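Local coordinates for protein tRNA uridine(34) acetyltransferase (Methanocaldococcus infernus, PDB 6IA8) that catalyses acetyl-CoA- and S-adenosyl-L-methionine-dependent modification of the wobble uridine 34 of tRNAs to 5-carboxymethyluridine, with the help of a [4Fe-4S] cluster, at residues G142-P145 against Y151-W154; C159-A162 against E167-S170; K200-M205 against T241-D246; D161-R166 against H183-L188; F144-I149 against P194-E199. One frame throughout, in Å; residues are numbered along the deposited sequence.

Contact 1: G142-P145 against Y151-W154; sequences GTFP and YQDW. With SO4 (sulfate ion), chain F.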
# COMPACT_ATOMS: atom_id res chain seq x y z
N GLY A 142 4.62 -12.56 5.56
CA GLY A 142 3.41 -13.16 5.03
C GLY A 142 2.69 -14.10 5.97
O GLY A 142 1.53 -14.44 5.71
N THR A 143 3.32 -14.53 7.05
CA THR A 143 2.69 -15.44 7.99
C THR A 143 2.30 -14.77 9.29
O THR A 143 1.82 -15.46 10.20
CB THR A 143 3.63 -16.62 8.27
OG1 THR A 143 4.84 -16.13 8.88
CG2 THR A 143 3.97 -17.35 6.99
N PHE A 144 2.50 -13.46 9.41
CA PHE A 144 2.29 -12.78 10.69
C PHE A 144 0.89 -12.97 11.24
O PHE A 144 0.75 -13.27 12.44
CB PHE A 144 2.63 -11.30 10.53
CG PHE A 144 2.65 -10.52 11.83
CD1 PHE A 144 3.61 -10.76 12.78
CD2 PHE A 144 1.72 -9.52 12.07
CE1 PHE A 144 3.63 -10.04 13.94
CE2 PHE A 144 1.73 -8.78 13.21
CZ PHE A 144 2.69 -9.03 14.15
N PRO A 145 -0.18 -12.88 10.43
CA PRO A 145 -1.53 -13.05 10.99
C PRO A 145 -1.83 -14.45 11.44
O PRO A 145 -2.82 -14.66 12.16
CB PRO A 145 -2.45 -12.62 9.83
CG PRO A 145 -1.58 -11.79 8.92
CD PRO A 145 -0.22 -12.40 9.03
N TYR A 151 2.35 -13.29 20.30
CA TYR A 151 3.53 -12.87 19.55
C TYR A 151 3.25 -11.61 18.74
O TYR A 151 4.10 -10.71 18.69
CB TYR A 151 4.01 -14.00 18.65
CG TYR A 151 5.19 -13.60 17.79
CD1 TYR A 151 6.49 -13.72 18.26
CD2 TYR A 151 5.00 -13.12 16.49
CE1 TYR A 151 7.56 -13.36 17.47
CE2 TYR A 151 6.08 -12.77 15.70
CZ TYR A 151 7.35 -12.88 16.18
OH TYR A 151 8.43 -12.52 15.41
N GLN A 152 2.10 -11.54 18.07
CA GLN A 152 1.79 -10.36 17.27
C GLN A 152 1.75 -9.10 18.12
O GLN A 152 2.30 -8.06 17.74
CB GLN A 152 0.44 -10.52 16.57
CG GLN A 152 0.27 -11.75 15.69
CD GLN A 152 -1.07 -11.74 14.97
OE1 GLN A 152 -1.51 -10.71 14.48
NE2 GLN A 152 -1.74 -12.89 14.93
N ASP A 153 1.03 -9.15 19.24
CA ASP A 153 0.91 -7.98 20.11
C ASP A 153 2.29 -7.55 20.59
O ASP A 153 2.63 -6.36 20.55
CB ASP A 153 -0.01 -8.28 21.29
CG ASP A 153 -1.45 -8.44 20.88
OD1 ASP A 153 -1.76 -8.23 19.69
OD2 ASP A 153 -2.26 -8.77 21.77
N TRP A 154 3.10 -8.51 21.03
CA TRP A 154 4.43 -8.20 21.53
C TRP A 154 5.30 -7.61 20.44
O TRP A 154 5.99 -6.60 20.65
CB TRP A 154 5.07 -9.47 22.13
CG TRP A 154 6.52 -9.33 22.45
CD1 TRP A 154 7.07 -8.82 23.60
CD2 TRP A 154 7.63 -9.72 21.61
NE1 TRP A 154 8.45 -8.86 23.52
CE2 TRP A 154 8.82 -9.41 22.32
CE3 TRP A 154 7.72 -10.30 20.34
CZ2 TRP A 154 10.08 -9.66 21.79
CZ3 TRP A 154 8.97 -10.56 19.82
CH2 TRP A 154 10.14 -10.22 20.54
S SO4 F . 9.14 -6.63 26.91
O1 SO4 F . 7.69 -6.52 26.78
O2 SO4 F . 9.76 -5.37 26.50
O3 SO4 F . 9.48 -6.92 28.30
O4 SO4 F . 9.66 -7.71 26.06
O HOH W 1 -4.44 -12.83 13.56
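Gln152 lies across the Phe144 ring, and the two together fold the loop after strand 134-140 back onto the first turns of helix 149-164. This is the strand-to-helix connection of a beta-alpha-beta crossover in the radical SAM core, whose parallel strands belong to the TIM-barrel-like class. Take Gln152 from its root outward. CB sits 3.6 Å from Phe144 CZ, near the rim of the ring. With chi1 at -56°, CG lies beside the residue's own backbone N and comes over the ring face, 4.1 Å from the centroid of Phe144 and 17° off its normal, a CH-pi contact. CD then passes 3.5 Å from the carbonyl Phe144 O, with the amide plane tilted 60° from the ring. At the tip, OE1 takes a weak hydrogen bond from Gln204 NE2, while NE2 donates to Arg147 O, just beyond the turn. The amide is therefore held at both ends, firmly at NE2 and weakly at OE1, which should limit its rotation. Tyr151 CE2 comes to the edge of Phe144, 4.1 Å from CE1; its own hydroxyl is bonded to Ser70 N. Behind the pair, Ile190 of strand 184-192 and Leu208 of helix 199-208 cover Phe144. Further along the helix, Trp154 NE1 donates to O4 of a sulfate ion that Lys157 also holds. Where the loop carbonyl faces the glutamine, one water joins them, giving a hydrogen to Pro145 O at 2.8 Å and accepting one from Gln152 NE2 at 3.0 Å.

Contact 2: C159-A162 against E167-S170; sequences CLDA and ESKS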
# COMPACT_ATOMS: atom_id res chain seq x y z
N CYS A 159 8.18 -2.77 18.33
CA CYS A 159 8.48 -1.80 17.28
C CYS A 159 8.11 -0.39 17.72
O CYS A 159 8.85 0.57 17.47
CB CYS A 159 7.75 -2.18 16.00
SG CYS A 159 8.27 -3.74 15.24
N LEU A 160 6.93 -0.24 18.32
CA LEU A 160 6.51 1.06 18.82
C LEU A 160 7.40 1.52 19.97
O LEU A 160 7.65 2.73 20.09
CB LEU A 160 5.05 1.01 19.26
CG LEU A 160 4.05 0.75 18.14
CD1 LEU A 160 2.67 0.55 18.72
CD2 LEU A 160 4.07 1.89 17.15
N ASP A 161 7.84 0.59 20.83
CA ASP A 161 8.78 0.95 21.89
C ASP A 161 10.02 1.61 21.30
O ASP A 161 10.54 2.58 21.86
CB ASP A 161 9.18 -0.28 22.73
CG ASP A 161 8.05 -0.80 23.61
OD1 ASP A 161 7.08 -0.06 23.87
OD2 ASP A 161 8.15 -1.95 24.07
N ALA A 162 10.55 1.04 20.21
CA ALA A 162 11.74 1.60 19.57
C ALA A 162 11.45 2.98 19.02
O ALA A 162 12.30 3.87 19.11
CB ALA A 162 12.22 0.70 18.44
N GLU A 167 10.24 1.99 27.25
CA GLU A 167 9.50 0.76 27.50
C GLU A 167 8.03 1.08 27.73
O GLU A 167 7.66 2.20 28.10
CB GLU A 167 10.11 0.04 28.71
CG GLU A 167 9.45 -1.28 29.05
CD GLU A 167 9.55 -2.31 27.93
OE1 GLU A 167 8.97 -2.07 26.86
OE2 GLU A 167 10.20 -3.36 28.13
N SER A 168 7.19 0.09 27.50
CA SER A 168 5.77 0.20 27.79
C SER A 168 5.30 -1.10 28.44
O SER A 168 5.92 -2.15 28.31
CB SER A 168 4.96 0.47 26.53
OG SER A 168 5.11 -0.59 25.56
N LYS A 169 4.17 -1.00 29.13
CA LYS A 169 3.61 -2.14 29.84
C LYS A 169 2.76 -3.02 28.94
O LYS A 169 2.49 -4.17 29.29
CB LYS A 169 2.75 -1.68 31.03
N SER A 170 2.35 -2.52 27.77
CA SER A 170 1.42 -3.24 26.93
C SER A 170 1.37 -2.58 25.56
O SER A 170 1.79 -1.43 25.38
CB SER A 170 0.02 -3.24 27.56
OG SER A 170 -0.59 -1.98 27.36
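Ser168 OG donates a 2.6 Å hydrogen bond to Asp161 OD1, joining the loop after helix 149-164 back to the helix's last turns within the radical SAM core. The hydroxyl arrives at the syn lone pair of OD1, on the side of the other carboxylate oxygen. It can do so because chi1 of Ser168 is 60°, which tucks OG between the backbone N and the carbonyl carbon and turns it to the helix. The second oxygen, Asp161 OD2, meets Glu167 OE1 at 2.9 Å, and this is no hydrogen bond but two acceptor oxygens brought close together, the carboxylate planes 74° apart. Glu167 reaches there by bending at chi2 (61°), which folds the chain back along its own loop. The same OE1 receives Ser168 N at 2.9 Å through its anti lone pair, so the loop's backbone steadies the carboxylate. Cations also bind these oxygens directly: Lys157 NZ forms salt bridges to both Asp161 OD2 and Glu167 OE1, and Arg158 NH1 forms one to Asp161 OD2. Further out, Tyr115 of helix 114-127 and Ala174 of helix 171-178 pack against Asp161, and Ser170 N-caps that second helix through Glu173 N. With an alanine at Asp161, Ser168 OG would probably be left without its acceptor, and Lys157 and Arg158 would lose a shared anion. The two acids are probably tolerated side by side because Lys157 bridges both, its charge and that of Arg158 offsetting their mutual repulsion.

Contact 3: K200-M205 against T241-D246; sequences KEINQM and TQLLKD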
# COMPACT_ATOMS: atom_id res chain seq x y z
N LYS A 200 -11.72 -12.69 11.98
CA LYS A 200 -10.99 -12.73 13.24
C LYS A 200 -9.62 -12.10 13.09
O LYS A 200 -9.20 -11.29 13.92
CB LYS A 200 -10.86 -14.17 13.73
CG LYS A 200 -9.99 -14.34 14.95
N GLU A 201 -8.91 -12.44 12.01
CA GLU A 201 -7.58 -11.89 11.78
C GLU A 201 -7.66 -10.40 11.45
O GLU A 201 -6.76 -9.62 11.82
CB GLU A 201 -6.87 -12.67 10.67
CG GLU A 201 -6.21 -13.95 11.18
CD GLU A 201 -6.29 -15.10 10.19
OE1 GLU A 201 -5.53 -16.08 10.37
OE2 GLU A 201 -7.11 -15.04 9.26
N ILE A 202 -8.69 -9.97 10.72
CA ILE A 202 -8.82 -8.54 10.46
C ILE A 202 -9.07 -7.78 11.76
O ILE A 202 -8.51 -6.70 11.98
CB ILE A 202 -9.93 -8.27 9.42
CG1 ILE A 202 -9.53 -8.86 8.07
CG2 ILE A 202 -10.19 -6.79 9.32
CD1 ILE A 202 -10.60 -8.85 7.04
N ASN A 203 -9.91 -8.32 12.64
CA ASN A 203 -10.08 -7.71 13.96
C ASN A 203 -8.73 -7.54 14.66
O ASN A 203 -8.45 -6.48 15.25
CB ASN A 203 -11.01 -8.56 14.83
CG ASN A 203 -12.45 -8.53 14.37
OD1 ASN A 203 -12.88 -7.59 13.71
ND2 ASN A 203 -13.20 -9.56 14.72
N GLN A 204 -7.88 -8.57 14.61
CA GLN A 204 -6.57 -8.50 15.25
C GLN A 204 -5.69 -7.44 14.57
O GLN A 204 -5.02 -6.65 15.24
CB GLN A 204 -5.92 -9.88 15.23
CG GLN A 204 -4.44 -9.92 15.54
CD GLN A 204 -4.09 -9.52 16.96
OE1 GLN A 204 -4.96 -9.35 17.82
NE2 GLN A 204 -2.81 -9.37 17.21
N MET A 205 -5.72 -7.39 13.24
CA MET A 205 -4.90 -6.40 12.56
C MET A 205 -5.34 -4.99 12.91
O MET A 205 -4.50 -4.11 13.11
CB MET A 205 -4.92 -6.63 11.05
CG MET A 205 -4.11 -7.87 10.66
SD MET A 205 -4.00 -8.21 8.91
CE MET A 205 -5.68 -8.29 8.52
N THR A 241 -10.40 -9.37 -0.04
CA THR A 241 -10.47 -7.99 -0.52
C THR A 241 -11.73 -7.30 -0.03
O THR A 241 -11.68 -6.15 0.45
CB THR A 241 -10.40 -7.97 -2.04
OG1 THR A 241 -9.12 -8.46 -2.53
CG2 THR A 241 -10.59 -6.52 -2.58
N GLN A 242 -12.88 -7.98 -0.11
CA GLN A 242 -14.13 -7.39 0.34
C GLN A 242 -14.14 -7.16 1.85
O GLN A 242 -14.62 -6.12 2.33
CB GLN A 242 -15.29 -8.31 -0.05
CG GLN A 242 -16.65 -7.86 0.50
CD GLN A 242 -17.09 -8.60 1.72
OE1 GLN A 242 -17.01 -9.82 1.77
NE2 GLN A 242 -17.58 -7.87 2.73
N LEU A 243 -13.68 -8.13 2.63
CA LEU A 243 -13.67 -7.95 4.08
C LEU A 243 -12.75 -6.80 4.48
O LEU A 243 -13.05 -6.05 5.41
CB LEU A 243 -13.25 -9.24 4.76
CG LEU A 243 -14.22 -10.41 4.65
CD1 LEU A 243 -13.56 -11.67 5.21
CD2 LEU A 243 -15.51 -10.11 5.38
N LEU A 244 -11.61 -6.67 3.80
CA LEU A 244 -10.68 -5.58 4.08
C LEU A 244 -11.30 -4.23 3.72
O LEU A 244 -11.28 -3.29 4.53
CB LEU A 244 -9.37 -5.80 3.31
CG LEU A 244 -8.48 -6.93 3.85
CD1 LEU A 244 -7.40 -7.25 2.80
CD2 LEU A 244 -7.89 -6.61 5.15
N LYS A 245 -11.87 -4.12 2.52
CA LYS A 245 -12.48 -2.88 2.09
C LYS A 245 -13.62 -2.48 3.02
O LYS A 245 -13.75 -1.30 3.38
CB LYS A 245 -13.00 -3.03 0.67
CG LYS A 245 -11.95 -3.02 -0.47
CD LYS A 245 -11.15 -1.72 -0.50
CE LYS A 245 -10.33 -1.65 -1.80
NZ LYS A 245 -11.24 -1.35 -2.94
N ASP A 246 -14.46 -3.44 3.42
CA ASP A 246 -15.60 -3.14 4.28
C ASP A 246 -15.19 -2.94 5.72
O ASP A 246 -16.05 -2.65 6.54
CB ASP A 246 -16.66 -4.26 4.16
CG ASP A 246 -17.45 -4.15 2.86
OD1 ASP A 246 -17.52 -3.00 2.30
OD2 ASP A 246 -18.02 -5.17 2.43
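Ile202 and Leu244 have the nearest CA atoms, 7.3 Å apart, where the segments of helices 199-208 and 234-245 pass with their axes 10.8 Å apart and their N-to-C directions 37° from parallel (signed crossing angle -37°). Ile202 does most of the reaching. Its CG1 lies beside the backbone N (chi1 -66°) and the chain runs on extended, so that CD1 pushes between two consecutive leucines. On one of them CD1 meets the root, Leu243 CB, at 3.5 Å, the two side chains crossing at about a right angle. On the other it meets a branch tip, Leu244 CD2, at 4.0 Å. Met205, one turn further along, adds CE against the same methyl of Leu244 at 4.4 Å. Leu244 rests on Val213 and Leu215 of strand 212-218, and Met205 also touches Val213, so these neighbouring helices of the radical SAM core's beta-alpha units both pack on its parallel sheet. At the C-terminal end of helix 234-245, Gln242 NE2 donates a nearly straight bond to Asp246 OD2, and Asp246 is also salt-bridged to Arg426. Across the helices the side-chain contacts are all apolar: cohesion comes from burying apolar surface, and no directional bond dictates how the two are turned.

Contact 4: D161-R166 against H183-L188; sequences DAMNER and HRCVAL. With SO4 (sulfate ion), chain H.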
# COMPACT_ATOMS: atom_id res chain seq x y z
N ASP A 161 7.84 0.59 20.83
CA ASP A 161 8.78 0.95 21.89
C ASP A 161 10.02 1.61 21.30
O ASP A 161 10.54 2.58 21.86
CB ASP A 161 9.18 -0.28 22.73
CG ASP A 161 8.05 -0.80 23.61
OD1 ASP A 161 7.08 -0.06 23.87
OD2 ASP A 161 8.15 -1.95 24.07
N ALA A 162 10.55 1.04 20.21
CA ALA A 162 11.74 1.60 19.57
C ALA A 162 11.45 2.98 19.02
O ALA A 162 12.30 3.87 19.11
CB ALA A 162 12.22 0.70 18.44
N MET A 163 10.26 3.19 18.45
CA MET A 163 9.91 4.52 17.96
C MET A 163 9.73 5.48 19.12
O MET A 163 10.11 6.64 19.01
CB MET A 163 8.64 4.47 17.12
CG MET A 163 8.73 3.57 15.89
SD MET A 163 7.14 3.61 15.02
CE MET A 163 7.08 1.93 14.41
N ASN A 164 9.08 5.01 20.20
CA ASN A 164 8.81 5.86 21.36
C ASN A 164 10.08 6.15 22.16
O ASN A 164 10.12 7.13 22.91
CB ASN A 164 7.78 5.22 22.30
CG ASN A 164 6.43 4.99 21.64
OD1 ASN A 164 6.09 5.63 20.65
ND2 ASN A 164 5.65 4.06 22.18
N GLU A 165 11.09 5.30 22.03
CA GLU A 165 12.31 5.40 22.83
C GLU A 165 12.02 5.26 24.32
O GLU A 165 12.61 5.95 25.16
CB GLU A 165 13.05 6.70 22.54
CG GLU A 165 13.62 6.79 21.12
CD GLU A 165 14.11 8.19 20.78
OE1 GLU A 165 13.97 8.60 19.62
OE2 GLU A 165 14.62 8.87 21.68
N ARG A 166 11.13 4.33 24.65
CA ARG A 166 10.90 3.97 26.05
C ARG A 166 10.10 2.68 26.12
O ARG A 166 9.38 2.31 25.19
CB ARG A 166 10.17 5.10 26.80
CG ARG A 166 8.84 5.47 26.18
CD ARG A 166 7.90 6.08 27.25
NE ARG A 166 7.39 5.06 28.17
CZ ARG A 166 6.49 5.29 29.12
NH1 ARG A 166 5.98 6.52 29.27
NH2 ARG A 166 6.08 4.30 29.90
N HIS A 183 8.93 9.84 16.89
CA HIS A 183 8.88 8.99 15.70
C HIS A 183 7.48 8.39 15.66
O HIS A 183 7.20 7.40 16.34
CB HIS A 183 9.95 7.92 15.73
CG HIS A 183 11.33 8.45 15.97
ND1 HIS A 183 12.07 9.07 14.99
CD2 HIS A 183 12.10 8.44 17.08
CE1 HIS A 183 13.25 9.41 15.48
NE2 HIS A 183 13.29 9.04 16.75
N ARG A 184 6.57 9.01 14.92
CA ARG A 184 5.18 8.58 14.92
C ARG A 184 4.93 7.51 13.86
O ARG A 184 5.38 7.66 12.71
CB ARG A 184 4.26 9.76 14.66
CG ARG A 184 4.38 10.84 15.70
CD ARG A 184 3.11 11.66 15.75
NE ARG A 184 3.22 12.85 16.56
CZ ARG A 184 2.21 13.69 16.79
NH1 ARG A 184 1.01 13.44 16.28
NH2 ARG A 184 2.41 14.77 17.53
N CYS A 185 4.23 6.45 14.26
CA CYS A 185 3.80 5.41 13.32
C CYS A 185 2.56 5.90 12.59
O CYS A 185 1.44 5.82 13.11
CB CYS A 185 3.54 4.10 14.05
SG CYS A 185 3.04 2.77 12.85
N VAL A 186 2.76 6.48 11.39
CA VAL A 186 1.63 7.02 10.64
C VAL A 186 0.95 5.99 9.76
O VAL A 186 -0.14 6.24 9.25
CB VAL A 186 2.04 8.23 9.77
CG1 VAL A 186 2.61 9.34 10.68
CG2 VAL A 186 3.04 7.81 8.69
N ALA A 187 1.55 4.82 9.59
CA ALA A 187 0.96 3.76 8.78
C ALA A 187 1.60 2.45 9.20
O ALA A 187 2.79 2.40 9.52
CB ALA A 187 1.18 3.98 7.28
N LEU A 188 0.82 1.38 9.13
CA LEU A 188 1.29 0.05 9.50
C LEU A 188 0.75 -0.91 8.45
O LEU A 188 -0.47 -1.06 8.32
CB LEU A 188 0.81 -0.36 10.88
CG LEU A 188 0.95 -1.84 11.31
CD1 LEU A 188 2.34 -2.29 11.16
CD2 LEU A 188 0.47 -2.01 12.78
S SO4 H . 16.28 10.55 18.38
O1 SO4 H . 15.04 10.97 19.02
O2 SO4 H . 16.83 11.67 17.62
O3 SO4 H . 17.24 10.13 19.40
O4 SO4 H . 16.03 9.43 17.47
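Met163 and His183 face each other with CA atoms 5.1 Å apart, where helix 149-164 is ending and strand 184-192 is about to start; Glu165, with a positive phi of 61°, turns the chain out of the helix. The contact thus joins this helix to the next strand within the beta-alpha units of the radical SAM core. The imidazole presents its edge to this turn. His183 CD2 lies 3.3 Å from Met163 O, close to the ring plane. NE2 makes a weak, bent bond to Glu165 OE1 (3.0 Å, 122°) from an extended glutamate whose carboxylate is tilted 43° to the ring. A sulfate ion provides the straighter partner, its O4 accepting from His183 NE2 at 2.9 Å. The other nitrogen, ND1, is bonded to Thr132 O, so the ring is fixed at both nitrogens, a pattern consistent with a positively charged imidazole. A leucine in place of His183 would probably leave Thr132 O and Glu165 without their imidazole partner and the sulfate without this donor. Deeper in, the Met163 side chain runs along the start of the strand, and SD touches Cys185 CB at 3.8 Å. Asn178 of helix 171-178 ties the parts together, bonding His183 O, Cys185 N and Asn164 OD1. Met163 rests on Ile135 and Leu137 of the neighbouring strand 134-140, while Glu126 of helix 114-127 packs beside His183.

Contact 5: F144-I149 against P194-E199; sequences FPAREI and PDYCSE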
# COMPACT_ATOMS: atom_id res chain seq x y z
N PHE A 144 2.50 -13.46 9.41
CA PHE A 144 2.29 -12.78 10.69
C PHE A 144 0.89 -12.97 11.24
O PHE A 144 0.75 -13.27 12.44
CB PHE A 144 2.63 -11.30 10.53
CG PHE A 144 2.65 -10.52 11.83
CD1 PHE A 144 3.61 -10.76 12.78
CD2 PHE A 144 1.72 -9.52 12.07
CE1 PHE A 144 3.63 -10.04 13.94
CE2 PHE A 144 1.73 -8.78 13.21
CZ PHE A 144 2.69 -9.03 14.15
N PRO A 145 -0.18 -12.88 10.43
CA PRO A 145 -1.53 -13.05 10.99
C PRO A 145 -1.83 -14.45 11.44
O PRO A 145 -2.82 -14.66 12.16
CB PRO A 145 -2.45 -12.62 9.83
CG PRO A 145 -1.58 -11.79 8.92
CD PRO A 145 -0.22 -12.40 9.03
N ALA A 146 -1.01 -15.43 11.06
CA ALA A 146 -1.19 -16.80 11.53
C ALA A 146 -0.42 -17.09 12.81
O ALA A 146 -0.63 -18.15 13.42
CB ALA A 146 -0.74 -17.80 10.45
N ARG A 147 0.46 -16.19 13.24
CA ARG A 147 1.19 -16.38 14.49
C ARG A 147 0.26 -16.21 15.69
O ARG A 147 -0.84 -15.64 15.60
CB ARG A 147 2.36 -15.41 14.59
CG ARG A 147 3.36 -15.49 13.44
CD ARG A 147 4.15 -16.78 13.48
NE ARG A 147 5.02 -16.85 14.66
CZ ARG A 147 6.25 -16.35 14.71
NH1 ARG A 147 6.77 -15.75 13.65
NH2 ARG A 147 6.97 -16.49 15.82
N GLU A 148 0.71 -16.70 16.84
CA GLU A 148 -0.03 -16.51 18.07
C GLU A 148 -0.27 -15.02 18.32
O GLU A 148 0.61 -14.18 18.08
CB GLU A 148 0.75 -17.11 19.25
CG GLU A 148 1.58 -18.36 18.95
CD GLU A 148 2.99 -18.04 18.44
OE1 GLU A 148 3.12 -17.65 17.26
OE2 GLU A 148 3.96 -18.14 19.23
N ILE A 149 -1.46 -14.69 18.82
CA ILE A 149 -1.77 -13.29 19.10
C ILE A 149 -0.77 -12.71 20.09
O ILE A 149 -0.36 -11.55 19.99
CB ILE A 149 -3.22 -13.17 19.62
CG1 ILE A 149 -4.20 -13.35 18.46
CG2 ILE A 149 -3.43 -11.84 20.28
CD1 ILE A 149 -5.61 -13.66 18.91
N PRO A 194 -3.62 -14.66 1.19
CA PRO A 194 -5.06 -14.37 1.12
C PRO A 194 -5.91 -15.25 2.01
O PRO A 194 -6.97 -14.80 2.46
CB PRO A 194 -5.38 -14.62 -0.36
CG PRO A 194 -4.07 -14.35 -1.09
CD PRO A 194 -3.02 -14.88 -0.14
N ASP A 195 -5.50 -16.49 2.30
CA ASP A 195 -6.30 -17.37 3.15
C ASP A 195 -6.04 -17.16 4.64
O ASP A 195 -6.68 -17.82 5.45
CB ASP A 195 -6.05 -18.84 2.78
CG ASP A 195 -4.58 -19.22 2.81
OD1 ASP A 195 -3.72 -18.37 2.47
OD2 ASP A 195 -4.27 -20.38 3.16
N TYR A 196 -5.12 -16.27 5.01
CA TYR A 196 -4.95 -15.84 6.40
C TYR A 196 -5.63 -14.50 6.65
O TYR A 196 -5.10 -13.65 7.36
CB TYR A 196 -3.47 -15.70 6.77
CG TYR A 196 -2.62 -16.94 6.76
CD1 TYR A 196 -3.18 -18.20 6.84
CD2 TYR A 196 -1.23 -16.83 6.67
CE1 TYR A 196 -2.37 -19.34 6.80
CE2 TYR A 196 -0.42 -17.95 6.64
CZ TYR A 196 -0.99 -19.20 6.71
OH TYR A 196 -0.18 -20.31 6.68
N CYS A 197 -6.80 -14.26 6.06
CA CYS A 197 -7.43 -12.94 6.14
C CYS A 197 -8.90 -13.06 6.50
O CYS A 197 -9.78 -12.54 5.81
CB CYS A 197 -7.25 -12.22 4.82
SG CYS A 197 -7.09 -10.53 5.04
N SER A 198 -9.17 -13.75 7.61
CA SER A 198 -10.52 -13.94 8.13
C SER A 198 -10.96 -12.70 8.89
O SER A 198 -10.16 -11.80 9.21
CB SER A 198 -10.56 -15.13 9.08
OG SER A 198 -9.68 -14.81 10.17
N GLU A 199 -12.26 -12.68 9.23
CA GLU A 199 -12.77 -11.59 10.07
C GLU A 199 -12.00 -11.53 11.38
O GLU A 199 -11.63 -10.44 11.83
CB GLU A 199 -14.26 -11.75 10.36
CG GLU A 199 -15.14 -11.78 9.13
CD GLU A 199 -16.62 -11.72 9.46
OE1 GLU A 199 -16.98 -11.67 10.65
OE2 GLU A 199 -17.43 -11.73 8.53
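Tyr196 meets Ala146 because its chi1 of -64° sets CG beside the backbone N, and chi2 of -21° then turns the ring so that a face is offered to the other loop. On that loop, the 3-10 turn at 144-146 directs the Ala146 methyl at the tyrosine. CB stands almost over the middle of the ring, 3.9 Å from the Tyr196 centroid and 12° off the normal, a clean CH-pi contact. The nearest single atom is CE2 of Tyr196, 3.8 Å from Ala146 CB, so the methyl leans slightly to the CD2-CE2 side. Next door, Pro145 works on the backbone of the same residue: its CB lies 3.8 Å from Tyr196 O, a carbonyl that also accepts a weak hydrogen bond from Thr192 OG1. The two CB atoms of Pro145 and Tyr196 are 4.5 Å apart, an apolar contact between the two loops at the root of the ring. The turn that presents Ala146 is held by Arg147 N donating to Phe144 O at 3.0 Å. Each loop then runs straight into a helix, Glu148 taking the N-cap position before helix 149-164 and Ser198 capping helix 199-208 with its side chain. No hydrogen bond spans the two segments. The contact is plain packing between loops that follow adjacent parallel strands, 134-140 and 184-192, at their C-terminal ends, a pairing that belongs to the beta-alpha connections of the TIM-barrel-like radical SAM core.

From the N-terminal side, contact 1 closes the short loop from strand 134-140 into helix 149-164. Contact 5 starts from that same loop, sharing Phe144 and Pro145, but reaches on to 194-199 and so encloses contacts 2 and 4. Those two start from the same stretch at the end of helix 149-164, sharing Asp161 and Ala162, contact 2 closing a tight turn at 167-170 and contact 4 running on to strand 184-192. Contact 3 follows in series, joining helix 199-208 to helix 234-245; Gln204 reaches back from it to Asp153. The set therefore links successive strand-helix units along one parallel sheet.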